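Local coordinates for protein ribokinase, putative (Burkholderia thailandensis, PDB 3B1N) that probably phosphorylates nucleosides at the ribose 5'-hydroxyl using ATP, as a nucleoside kinase of the pfkB (ribokinase) family, and binds ADP together with the nucleoside mizoribine, at residues G51-G61 with P289-I299; D253-Y261 with A272-K283. All coordinates share one frame; numbering follows the deposited sequence.

Contact 1: residues G51-G61 with P289-I299; sequences GNIAYALNLLG and PQTYAPTRAEI. With MZR (5-hydroxy-1-(beta-D-ribofuranosyl)-1H-imidazole-4-carboxamide), chain F.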
loop_
_atom_site.group_PDB
_atom_site.type_symbol
_atom_site.label_atom_id
_atom_site.label_comp_id
_atom_site.label_asym_id
_atom_site.label_seq_id
_atom_site.Cartn_x
_atom_site.Cartn_y
_atom_site.Cartn_z
ATOM N N GLY B 51 -8.807 -19.087 -0.334
ATOM C CA GLY B 51 -10.106 -18.798 0.288
ATOM C C GLY B 51 -11.010 -18.173 -0.790
ATOM O O GLY B 51 -12.206 -18.531 -0.895
ATOM N N ASN B 52 -10.467 -17.210 -1.529
ATOM C CA ASN B 52 -11.295 -16.490 -2.521
ATOM C C ASN B 52 -11.789 -17.394 -3.637
ATOM O O ASN B 52 -12.959 -17.340 -4.016
ATOM C CB ASN B 52 -10.454 -15.364 -3.133
ATOM C CG ASN B 52 -10.011 -14.315 -2.095
ATOM O OD1 ASN B 52 -10.553 -14.185 -0.996
ATOM N ND2 ASN B 52 -9.043 -13.502 -2.524
ATOM N N ILE B 53 -10.893 -18.226 -4.153
ATOM C CA ILE B 53 -11.257 -19.068 -5.291
ATOM C C ILE B 53 -12.249 -20.106 -4.818
ATOM O O ILE B 53 -13.226 -20.369 -5.529
ATOM C CB ILE B 53 -9.989 -19.719 -5.915
ATOM C CG1 ILE B 53 -9.112 -18.659 -6.591
ATOM C CG2 ILE B 53 -10.405 -20.847 -6.925
ATOM C CD1 ILE B 53 -7.700 -19.163 -6.866
ATOM N N ALA B 54 -11.993 -20.700 -3.645
ATOM C CA ALA B 54 -12.954 -21.680 -3.119
ATOM C C ALA B 54 -14.293 -21.038 -2.853
ATOM O O ALA B 54 -15.333 -21.674 -3.049
ATOM C CB ALA B 54 -12.421 -22.336 -1.862
ATOM N N TYR B 55 -14.319 -19.792 -2.359
ATOM C CA TYR B 55 -15.601 -19.131 -2.058
ATOM C C TYR B 55 -16.424 -19.027 -3.364
ATOM O O TYR B 55 -17.635 -19.293 -3.343
ATOM C CB TYR B 55 -15.323 -17.746 -1.443
ATOM C CG TYR B 55 -16.580 -16.967 -1.137
ATOM C CD1 TYR B 55 -17.328 -17.251 0.001
ATOM C CD2 TYR B 55 -17.006 -15.982 -2.001
ATOM C CE1 TYR B 55 -18.520 -16.574 0.262
ATOM C CE2 TYR B 55 -18.192 -15.269 -1.722
ATOM C CZ TYR B 55 -18.918 -15.581 -0.619
ATOM O OH TYR B 55 -20.104 -14.915 -0.312
ATOM N N ALA B 56 -15.781 -18.623 -4.450
ATOM C CA ALA B 56 -16.446 -18.518 -5.750
ATOM C C ALA B 56 -16.961 -19.871 -6.237
ATOM O O ALA B 56 -18.125 -19.970 -6.643
ATOM C CB ALA B 56 -15.536 -17.887 -6.781
ATOM N N LEU B 57 -16.136 -20.899 -6.105
ATOM C CA LEU B 57 -16.547 -22.233 -6.575
ATOM C C LEU B 57 -17.733 -22.697 -5.722
ATOM O O LEU B 57 -18.701 -23.283 -6.264
ATOM C CB LEU B 57 -15.347 -23.161 -6.567
ATOM C CG LEU B 57 -15.669 -24.563 -7.080
ATOM C CD1 LEU B 57 -16.218 -24.434 -8.513
ATOM C CD2 LEU B 57 -14.342 -25.305 -7.100
ATOM N N ASN B 58 -17.714 -22.411 -4.418
ATOM C CA ASN B 58 -18.788 -22.775 -3.491
ATOM C C ASN B 58 -20.089 -22.048 -3.798
ATOM O O ASN B 58 -21.208 -22.641 -3.723
ATOM C CB ASN B 58 -18.313 -22.526 -2.046
ATOM C CG ASN B 58 -19.213 -23.155 -1.019
ATOM O OD1 ASN B 58 -19.399 -24.386 -1.029
ATOM N ND2 ASN B 58 -19.791 -22.340 -0.157
ATOM N N LEU B 59 -20.011 -20.768 -4.170
ATOM C CA LEU B 59 -21.228 -20.040 -4.577
ATOM C C LEU B 59 -21.878 -20.720 -5.773
ATOM O O LEU B 59 -23.111 -20.664 -5.915
ATOM C CB LEU B 59 -20.873 -18.616 -5.025
ATOM C CG LEU B 59 -20.554 -17.599 -3.943
ATOM C CD1 LEU B 59 -20.094 -16.313 -4.646
ATOM C CD2 LEU B 59 -21.757 -17.321 -3.021
ATOM N N LEU B 60 -21.077 -21.315 -6.634
ATOM C CA LEU B 60 -21.612 -21.938 -7.878
ATOM C C LEU B 60 -22.165 -23.354 -7.588
ATOM O O LEU B 60 -22.762 -23.984 -8.477
ATOM C CB LEU B 60 -20.571 -21.970 -8.965
ATOM C CG LEU B 60 -20.233 -20.572 -9.547
ATOM C CD1 LEU B 60 -18.919 -20.561 -10.277
ATOM C CD2 LEU B 60 -21.437 -20.166 -10.495
ATOM N N GLY B 61 -21.998 -23.809 -6.353
ATOM C CA GLY B 61 -22.435 -25.176 -5.977
ATOM C C GLY B 61 -21.391 -26.245 -6.264
ATOM O O GLY B 61 -21.723 -27.448 -6.284
ATOM N N PRO B 289 -12.884 -9.417 -0.934
ATOM C CA PRO B 289 -12.897 -10.447 -1.992
ATOM C C PRO B 289 -14.060 -11.432 -1.876
ATOM O O PRO B 289 -14.344 -12.078 -2.889
ATOM C CB PRO B 289 -11.539 -11.157 -1.830
ATOM C CG PRO B 289 -11.051 -10.761 -0.483
ATOM C CD PRO B 289 -11.672 -9.478 -0.081
ATOM N N GLN B 290 -14.716 -11.559 -0.707
ATOM C CA GLN B 290 -15.735 -12.606 -0.541
ATOM C C GLN B 290 -17.068 -12.094 0.005
ATOM O O GLN B 290 -17.885 -12.886 0.473
ATOM C CB GLN B 290 -15.214 -13.727 0.369
ATOM C CG GLN B 290 -13.931 -14.436 -0.096
ATOM C CD GLN B 290 -13.420 -15.401 0.982
ATOM O OE1 GLN B 290 -14.238 -15.976 1.756
ATOM N NE2 GLN B 290 -12.126 -15.677 0.980
ATOM N N THR B 291 -17.362 -10.806 -0.088
ATOM C CA THR B 291 -18.626 -10.382 0.516
ATOM C C THR B 291 -19.814 -10.456 -0.439
ATOM O O THR B 291 -20.959 -10.593 0.037
ATOM C CB THR B 291 -18.530 -9.040 1.218
ATOM O OG1 THR B 291 -18.406 -8.000 0.245
ATOM C CG2 THR B 291 -17.328 -9.040 2.122
ATOM N N TYR B 292 -19.560 -10.415 -1.749
ATOM C CA TYR B 292 -20.613 -10.738 -2.713
ATOM C C TYR B 292 -21.212 -12.104 -2.408
ATOM O O TYR B 292 -20.495 -13.053 -2.100
ATOM C CB TYR B 292 -20.117 -10.627 -4.162
ATOM C CG TYR B 292 -19.226 -11.764 -4.678
ATOM C CD1 TYR B 292 -18.014 -12.089 -4.048
ATOM C CD2 TYR B 292 -19.627 -12.515 -5.789
ATOM C CE1 TYR B 292 -17.233 -13.130 -4.561
ATOM C CE2 TYR B 292 -18.859 -13.540 -6.303
ATOM C CZ TYR B 292 -17.648 -13.850 -5.643
ATOM O OH TYR B 292 -16.907 -14.893 -6.142
ATOM N N ALA B 293 -22.538 -12.170 -2.375
ATOM C CA ALA B 293 -23.185 -13.420 -2.024
ATOM C C ALA B 293 -24.424 -13.666 -2.905
ATOM O O ALA B 293 -25.551 -13.865 -2.361
ATOM C CB ALA B 293 -23.557 -13.412 -0.511
ATOM N N PRO B 294 -24.253 -13.702 -4.239
ATOM C CA PRO B 294 -25.347 -14.076 -5.127
ATOM C C PRO B 294 -25.835 -15.505 -4.866
ATOM O O PRO B 294 -25.047 -16.417 -4.574
ATOM C CB PRO B 294 -24.731 -13.952 -6.533
ATOM C CG PRO B 294 -23.257 -14.332 -6.276
ATOM C CD PRO B 294 -22.950 -13.674 -4.948
ATOM N N THR B 295 -27.144 -15.688 -4.975
ATOM C CA THR B 295 -27.662 -17.027 -4.995
ATOM C C THR B 295 -27.319 -17.662 -6.312
ATOM O O THR B 295 -26.985 -17.015 -7.334
ATOM C CB THR B 295 -29.191 -17.075 -4.816
ATOM O OG1 THR B 295 -29.807 -16.472 -5.944
ATOM C CG2 THR B 295 -29.606 -16.376 -3.521
ATOM N N ARG B 296 -27.386 -18.975 -6.317
ATOM C CA ARG B 296 -27.090 -19.645 -7.544
ATOM C C ARG B 296 -28.088 -19.281 -8.660
ATOM O O ARG B 296 -27.713 -19.107 -9.805
ATOM C CB ARG B 296 -27.061 -21.157 -7.287
ATOM C CG ARG B 296 -26.681 -21.883 -8.496
ATOM C CD ARG B 296 -25.202 -21.745 -8.641
ATOM N NE ARG B 296 -24.642 -22.560 -9.717
ATOM C CZ ARG B 296 -24.779 -22.259 -10.999
ATOM N NH1 ARG B 296 -25.466 -21.184 -11.332
ATOM N NH2 ARG B 296 -24.224 -23.026 -11.914
ATOM N N ALA B 297 -29.370 -19.123 -8.284
ATOM C CA ALA B 297 -30.386 -18.661 -9.260
ATOM C C ALA B 297 -30.049 -17.282 -9.811
ATOM O O ALA B 297 -30.180 -17.071 -11.031
ATOM C CB ALA B 297 -31.800 -18.662 -8.635
ATOM N N GLU B 298 -29.600 -16.360 -8.949
ATOM C CA GLU B 298 -29.150 -15.010 -9.388
ATOM C C GLU B 298 -27.976 -15.063 -10.381
ATOM O O GLU B 298 -27.937 -14.356 -11.379
ATOM C CB GLU B 298 -28.762 -14.140 -8.192
ATOM C CG GLU B 298 -29.987 -13.553 -7.414
ATOM C CD GLU B 298 -29.627 -13.012 -6.020
ATOM O OE1 GLU B 298 -28.458 -13.147 -5.583
ATOM O OE2 GLU B 298 -30.517 -12.447 -5.330
ATOM N N ILE B 299 -27.015 -15.956 -10.130
ATOM C CA ILE B 299 -25.931 -16.135 -11.067
ATOM C C ILE B 299 -26.431 -16.549 -12.445
ATOM O O ILE B 299 -26.035 -15.949 -13.460
ATOM C CB ILE B 299 -24.876 -17.155 -10.520
ATOM C CG1 ILE B 299 -24.213 -16.574 -9.275
ATOM C CG2 ILE B 299 -23.806 -17.418 -11.613
ATOM C CD1 ILE B 299 -23.351 -17.569 -8.455
HETATM N N1 MZR F . 1.117 -14.618 -1.758
HETATM O O3 MZR F . -1.664 -14.574 -1.533
HETATM C C4 MZR F . -1.406 -13.195 -1.691
HETATM C C5 MZR F . -0.103 -12.593 -1.866
HETATM C C6 MZR F . 1.178 -13.303 -1.881
HETATM O O6 MZR F . 2.195 -12.586 -1.999
HETATM N N7 MZR F . -0.388 -11.266 -1.973
HETATM C C8 MZR F . -1.728 -11.102 -1.883
HETATM N N9 MZR F . -2.375 -12.290 -1.705
HETATM C "C1'" MZR F . -3.828 -12.506 -1.616
HETATM C "C2'" MZR F . -4.617 -11.601 -0.686
HETATM O "O2'" MZR F . -4.704 -12.285 0.560
HETATM C "C3'" MZR F . -5.945 -11.406 -1.460
HETATM O "O3'" MZR F . -7.132 -11.879 -0.819
HETATM C "C4'" MZR F . -5.731 -12.115 -2.771
HETATM O "O4'" MZR F . -4.322 -12.154 -2.905
HETATM C "C5'" MZR F . -6.351 -11.351 -3.918
HETATM O "O5'" MZR F . -6.111 -12.142 -5.112
HETATM O O HOH W 1 -13.577 -18.858 1.937
HETATM O O HOH W 2 -14.512 -15.192 -4.881
HETATM O O HOH W 3 -24.796 -19.076 -4.093
#
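Helix 51-59 is flanked along its length by the loop 289-295 and the start of the helix 296-299, the CA atoms coming nearest at Asn52 with Gln290 (6.2 Å) and Leu60 with Arg296 (5.9 Å). At the first end Gln290 NE2 gives a nearly straight bond (172°) to a lone pair of Asn52 OD1, 2.9 Å away; the two amide planes stand almost perpendicular, and Tyr78 and Arg81 hold the Gln290 amide from outside. Pro289 CB presses on the same Asn52 amide. Tyr55, its CG anti to the backbone N (chi1 178°), points at the loop and lies against it. Its OH donates to Tyr292 O at 2.6 Å, the carbonyl lying at the ring edge, while Gln290 CB sits over one ring face, 3.8 Å from the centroid. The edge of Tyr55 is turned toward the face of Tyr292 in an offset edge-to-face pair, planes 68° apart. Leu59 CD1 lies over a face of the Tyr292 ring, 3.5 Å from CE2, and a water joins Tyr292 OH to Asn52 O. Gly61 closes the helix in a Schellman motif. Here Arg296, bent at chi2, brings NE to Leu60 O at 2.7 Å, above the carbonyl plane, while Leu60 CD2 covers a face of the guanidinium; Asp300 pairs with NH1. Leu60 CD2 also packs on Ile299 CG2. Thr295 and Glu298 start the second helix with a capping box. With OD1 held by Gln290, Asn52 ND2 donates to mizoribine O3' at 3.0 Å and to Asp253, so the loop probably acts as a second shell that helps orient an amide of the nucleoside pocket in this ribokinase-family fold.

Contact 2: residues D253-Y261 with A272-K283; sequences DAFRGGLLY and AGRLASLMGALK. With ADP (adenosine-5'-diphosphate), chain G; MZR (5-hydroxy-1-(beta-D-ribofuranosyl)-1H-imidazole-4-carboxamide), chain F.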
loop_
_atom_site.group_PDB
_atom_site.type_symbol
_atom_site.label_atom_id
_atom_site.label_comp_id
_atom_site.label_asym_id
_atom_site.label_seq_id
_atom_site.Cartn_x
_atom_site.Cartn_y
_atom_site.Cartn_z
ATOM N N ASP B 253 -9.598 -13.914 -8.621
ATOM C CA ASP B 253 -9.906 -15.153 -7.911
ATOM C C ASP B 253 -11.353 -15.583 -8.136
ATOM O O ASP B 253 -11.638 -16.798 -8.272
ATOM C CB ASP B 253 -9.634 -14.942 -6.419
ATOM C CG ASP B 253 -8.144 -14.885 -6.106
ATOM O OD1 ASP B 253 -7.324 -15.366 -6.903
ATOM O OD2 ASP B 253 -7.790 -14.310 -5.068
ATOM N N ALA B 254 -12.274 -14.613 -8.159
ATOM C CA ALA B 254 -13.681 -14.932 -8.448
ATOM C C ALA B 254 -13.744 -15.544 -9.855
ATOM O O ALA B 254 -14.444 -16.550 -10.092
ATOM C CB ALA B 254 -14.560 -13.680 -8.339
ATOM N N PHE B 255 -13.065 -14.907 -10.801
ATOM C CA PHE B 255 -12.951 -15.404 -12.186
ATOM C C PHE B 255 -12.433 -16.832 -12.196
ATOM O O PHE B 255 -12.996 -17.713 -12.856
ATOM C CB PHE B 255 -12.037 -14.415 -12.964
ATOM C CG PHE B 255 -11.866 -14.737 -14.426
ATOM C CD1 PHE B 255 -12.541 -13.999 -15.423
ATOM C CD2 PHE B 255 -10.974 -15.734 -14.818
ATOM C CE1 PHE B 255 -12.317 -14.330 -16.802
ATOM C CE2 PHE B 255 -10.752 -16.025 -16.156
ATOM C CZ PHE B 255 -11.447 -15.335 -17.143
ATOM N N ARG B 256 -11.365 -17.091 -11.462
ATOM C CA ARG B 256 -10.804 -18.469 -11.455
ATOM C C ARG B 256 -11.799 -19.478 -10.881
ATOM O O ARG B 256 -11.863 -20.608 -11.411
ATOM C CB ARG B 256 -9.488 -18.469 -10.652
ATOM C CG ARG B 256 -8.361 -17.906 -11.496
ATOM C CD ARG B 256 -7.287 -17.340 -10.583
ATOM N NE ARG B 256 -6.173 -16.755 -11.310
ATOM C CZ ARG B 256 -6.241 -15.646 -12.065
ATOM N NH1 ARG B 256 -7.384 -15.031 -12.309
ATOM N NH2 ARG B 256 -5.160 -15.197 -12.634
ATOM N N GLY B 257 -12.569 -19.134 -9.857
ATOM C CA GLY B 257 -13.658 -20.018 -9.359
ATOM C C GLY B 257 -14.622 -20.369 -10.482
ATOM O O GLY B 257 -14.984 -21.565 -10.659
ATOM N N GLY B 258 -15.037 -19.373 -11.263
ATOM C CA GLY B 258 -15.989 -19.664 -12.352
ATOM C C GLY B 258 -15.353 -20.511 -13.425
ATOM O O GLY B 258 -16.015 -21.414 -13.992
ATOM N N LEU B 259 -14.113 -20.221 -13.758
ATOM C CA LEU B 259 -13.409 -21.032 -14.754
ATOM C C LEU B 259 -13.317 -22.481 -14.300
ATOM O O LEU B 259 -13.600 -23.386 -15.108
ATOM C CB LEU B 259 -12.034 -20.458 -15.005
ATOM C CG LEU B 259 -11.510 -20.816 -16.378
ATOM C CD1 LEU B 259 -12.211 -19.950 -17.425
ATOM C CD2 LEU B 259 -10.000 -20.573 -16.411
ATOM N N LEU B 260 -12.935 -22.720 -13.037
ATOM C CA LEU B 260 -12.804 -24.084 -12.507
ATOM C C LEU B 260 -14.175 -24.789 -12.574
ATOM O O LEU B 260 -14.233 -25.978 -12.928
ATOM C CB LEU B 260 -12.302 -24.100 -11.045
ATOM C CG LEU B 260 -10.843 -23.727 -10.917
ATOM C CD1 LEU B 260 -10.634 -23.387 -9.439
ATOM C CD2 LEU B 260 -10.002 -24.966 -11.314
ATOM N N TYR B 261 -15.260 -24.087 -12.248
ATOM C CA TYR B 261 -16.585 -24.720 -12.298
ATOM C C TYR B 261 -16.881 -25.111 -13.756
ATOM O O TYR B 261 -17.357 -26.244 -14.024
ATOM C CB TYR B 261 -17.652 -23.719 -11.815
ATOM C CG TYR B 261 -19.022 -24.325 -11.775
ATOM C CD1 TYR B 261 -19.432 -25.052 -10.675
ATOM C CD2 TYR B 261 -19.880 -24.192 -12.878
ATOM C CE1 TYR B 261 -20.679 -25.611 -10.611
ATOM C CE2 TYR B 261 -21.156 -24.768 -12.835
ATOM C CZ TYR B 261 -21.527 -25.466 -11.694
ATOM O OH TYR B 261 -22.802 -26.033 -11.639
ATOM N N ALA B 272 -17.245 -21.139 -20.275
ATOM C CA ALA B 272 -16.498 -21.155 -19.004
ATOM C C ALA B 272 -15.950 -19.756 -18.792
ATOM O O ALA B 272 -15.985 -19.243 -17.672
ATOM C CB ALA B 272 -15.346 -22.149 -19.063
ATOM N N GLY B 273 -15.423 -19.176 -19.857
ATOM C CA GLY B 273 -14.863 -17.801 -19.777
ATOM C C GLY B 273 -15.936 -16.806 -19.389
ATOM O O GLY B 273 -15.674 -15.921 -18.564
ATOM N N ARG B 274 -17.139 -16.915 -19.974
ATOM C CA ARG B 274 -18.161 -15.928 -19.662
ATOM C C ARG B 274 -18.645 -16.081 -18.223
ATOM O O ARG B 274 -18.960 -15.086 -17.555
ATOM C CB ARG B 274 -19.319 -16.049 -20.675
ATOM C CG ARG B 274 -18.944 -15.399 -21.978
ATOM C CD ARG B 274 -19.987 -15.736 -23.045
ATOM N NE ARG B 274 -19.726 -14.924 -24.257
ATOM C CZ ARG B 274 -18.717 -15.134 -25.100
ATOM N NH1 ARG B 274 -17.809 -16.099 -24.914
ATOM N NH2 ARG B 274 -18.599 -14.326 -26.180
ATOM N N LEU B 275 -18.697 -17.327 -17.716
ATOM C CA LEU B 275 -19.087 -17.505 -16.329
ATOM C C LEU B 275 -18.039 -16.856 -15.399
ATOM O O LEU B 275 -18.433 -16.198 -14.437
ATOM C CB LEU B 275 -19.278 -19.016 -16.008
ATOM C CG LEU B 275 -19.666 -19.274 -14.556
ATOM C CD1 LEU B 275 -21.053 -18.711 -14.208
ATOM C CD2 LEU B 275 -19.669 -20.813 -14.308
ATOM N N ALA B 276 -16.767 -17.104 -15.687
ATOM C CA ALA B 276 -15.646 -16.526 -14.927
ATOM C C ALA B 276 -15.784 -14.988 -14.935
ATOM O O ALA B 276 -15.651 -14.327 -13.899
ATOM C CB ALA B 276 -14.361 -16.961 -15.571
ATOM N N SER B 277 -16.015 -14.425 -16.120
ATOM C CA SER B 277 -16.157 -12.976 -16.324
ATOM C C SER B 277 -17.322 -12.431 -15.497
ATOM O O SER B 277 -17.192 -11.400 -14.781
ATOM C CB SER B 277 -16.384 -12.746 -17.800
ATOM O OG SER B 277 -16.450 -11.344 -18.008
ATOM N N LEU B 278 -18.429 -13.165 -15.489
ATOM C CA LEU B 278 -19.566 -12.779 -14.658
ATOM C C LEU B 278 -19.197 -12.779 -13.190
ATOM O O LEU B 278 -19.520 -11.816 -12.463
ATOM C CB LEU B 278 -20.766 -13.686 -14.886
ATOM C CG LEU B 278 -21.941 -13.499 -13.966
ATOM C CD1 LEU B 278 -22.536 -12.114 -14.063
ATOM C CD2 LEU B 278 -22.998 -14.563 -14.300
ATOM N N MET B 279 -18.507 -13.827 -12.722
ATOM C CA MET B 279 -18.152 -13.830 -11.281
ATOM C C MET B 279 -17.263 -12.628 -10.919
ATOM O O MET B 279 -17.479 -12.057 -9.839
ATOM C CB MET B 279 -17.437 -15.138 -10.946
ATOM C CG MET B 279 -18.369 -16.396 -11.107
ATOM S SD MET B 279 -19.777 -16.453 -10.035
ATOM C CE MET B 279 -19.023 -16.936 -8.458
ATOM N N GLY B 280 -16.323 -12.270 -11.796
ATOM C CA GLY B 280 -15.499 -11.081 -11.582
ATOM C C GLY B 280 -16.347 -9.830 -11.421
ATOM O O GLY B 280 -16.092 -8.970 -10.527
ATOM N N ALA B 281 -17.365 -9.697 -12.262
ATOM C CA ALA B 281 -18.284 -8.520 -12.155
ATOM C C ALA B 281 -19.158 -8.523 -10.955
ATOM O O ALA B 281 -19.470 -7.443 -10.410
ATOM C CB ALA B 281 -19.134 -8.402 -13.439
ATOM N N LEU B 282 -19.607 -9.689 -10.502
ATOM C CA LEU B 282 -20.443 -9.707 -9.297
ATOM C C LEU B 282 -19.618 -9.365 -8.066
ATOM O O LEU B 282 -20.065 -8.684 -7.152
ATOM C CB LEU B 282 -21.101 -11.068 -9.110
ATOM C CG LEU B 282 -21.958 -11.477 -10.300
ATOM C CD1 LEU B 282 -22.399 -12.913 -10.134
ATOM C CD2 LEU B 282 -23.199 -10.532 -10.304
ATOM N N LYS B 283 -18.365 -9.807 -8.076
ATOM C CA LYS B 283 -17.453 -9.529 -6.976
ATOM C C LYS B 283 -17.155 -8.040 -6.823
ATOM O O LYS B 283 -17.137 -7.539 -5.696
ATOM C CB LYS B 283 -16.143 -10.348 -7.120
ATOM C CG LYS B 283 -15.345 -10.376 -5.803
ATOM C CD LYS B 283 -13.975 -9.821 -5.872
ATOM C CE LYS B 283 -14.012 -8.296 -5.968
ATOM N NZ LYS B 283 -14.333 -7.586 -4.657
HETATM P PB ADP G . -6.863 -9.616 -11.018
HETATM O O1B ADP G . -5.791 -8.567 -11.275
HETATM O O2B ADP G . -6.244 -10.981 -11.032
HETATM O O3B ADP G . -7.819 -9.474 -9.887
HETATM P PA ADP G . -8.456 -8.575 -13.337
HETATM O O1A ADP G . -8.359 -7.147 -12.781
HETATM O O2A ADP G . -7.906 -8.875 -14.698
HETATM O O3A ADP G . -7.765 -9.653 -12.410
HETATM O "O5'" ADP G . -9.989 -8.856 -13.211
HETATM C "C5'" ADP G . -10.408 -10.201 -13.468
HETATM C "C4'" ADP G . -11.763 -10.285 -14.155
HETATM O "O4'" ADP G . -12.760 -9.671 -13.310
HETATM C "C3'" ADP G . -11.839 -9.525 -15.502
HETATM O "O3'" ADP G . -11.313 -10.316 -16.578
HETATM C "C2'" ADP G . -13.306 -9.183 -15.546
HETATM O "O2'" ADP G . -14.057 -10.308 -16.051
HETATM C "C1'" ADP G . -13.692 -8.954 -14.112
HETATM N N9 ADP G . -13.531 -7.509 -13.789
HETATM C C8 ADP G . -12.446 -6.844 -13.278
HETATM N N7 ADP G . -12.717 -5.502 -13.191
HETATM C C5 ADP G . -13.920 -5.314 -13.711
HETATM C C6 ADP G . -14.770 -4.152 -13.958
HETATM N N6 ADP G . -14.296 -2.927 -13.596
HETATM N N1 ADP G . -15.955 -4.339 -14.511
HETATM C C2 ADP G . -16.411 -5.564 -14.866
HETATM N N3 ADP G . -15.690 -6.672 -14.646
HETATM C C4 ADP G . -14.469 -6.609 -14.117
HETATM N N1 MZR F . 1.117 -14.618 -1.758
HETATM O O3 MZR F . -1.664 -14.574 -1.533
HETATM C C4 MZR F . -1.406 -13.195 -1.691
HETATM C C5 MZR F . -0.103 -12.593 -1.866
HETATM C C6 MZR F . 1.178 -13.303 -1.881
HETATM O O6 MZR F . 2.195 -12.586 -1.999
HETATM N N7 MZR F . -0.388 -11.266 -1.973
HETATM C C8 MZR F . -1.728 -11.102 -1.883
HETATM N N9 MZR F . -2.375 -12.290 -1.705
HETATM C "C1'" MZR F . -3.828 -12.506 -1.616
HETATM C "C2'" MZR F . -4.617 -11.601 -0.686
HETATM O "O2'" MZR F . -4.704 -12.285 0.560
HETATM C "C3'" MZR F . -5.945 -11.406 -1.460
HETATM O "O3'" MZR F . -7.132 -11.879 -0.819
HETATM C "C4'" MZR F . -5.731 -12.115 -2.771
HETATM O "O4'" MZR F . -4.322 -12.154 -2.905
HETATM C "C5'" MZR F . -6.351 -11.351 -3.918
HETATM O "O5'" MZR F . -6.111 -12.142 -5.112
#
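Ala254, Phe255 and Gly258 meet Ala276 and Met279 where two neighbouring helices of the ribokinase-like fold form an antiparallel hairpin, their axes 7.0 Å apart at closest and their directions at 149°. No hydrogen bond crosses the interface. The backbones come close, Phe255 CA and Ala276 CA being 4.0 Å apart; the small Ala276 and Gly258, which has no side chain, make room for this. A CA-H...O contact, Phe255 CA to Ala276 O at 3.4 Å, adds a weak polar element.

The aromatic contact is a CH-pi interaction. With chi1 at -177° the Phe255 ring swings away from its own backbone N and lies alongside the second helix, Ala276 CB over its centre, 3.3 Å from the centroid and 7° off the normal.

Apolar side chains meet toward both ends of the pair. Ala254 CB touches Met279 CB and Lys283 CB, the lysine then curling away so that NZ bonds Asp247 O. Toward the other end Leu259 CD1 lies against the methyls of Ala272 and Ala276, and Leu275 CD2 reaches Tyr261 CD2 at 3.7 Å.

Ligand contacts flank the pair. On the second helix Gly280 CA passes the ADP ribose O4' at 3.5 Å, close against the sugar, while Ser277 OG, also bonded to Pro238 O, accepts from ADP O2' at 3.3 Å. Asp253, on the first helix, takes a hydrogen bond at OD2 from mizoribine O5', 2.7 Å away.

Overall arrangement
After the strands from 3-6 to 45-47 the chain forms helix 49-59, then runs through most of the remaining strands of the nine-stranded sheet before reaching helices 251-264 and 269-284. Contact 2 closes a short loop between those two helices; the chain then turns back through 289-295 into helix 296-307, and contact 1 closes the much longer loop, within which contact 2 lies entirely. The two do not cross. Their centres are 9 Å apart and they touch directly: Tyr292 OH packs on Ala254 CB, and Leu60 O on Tyr261 CE1. Asn52 and Asp253 bring both contacts to mizoribine, while only contact 2 lines the ADP pocket.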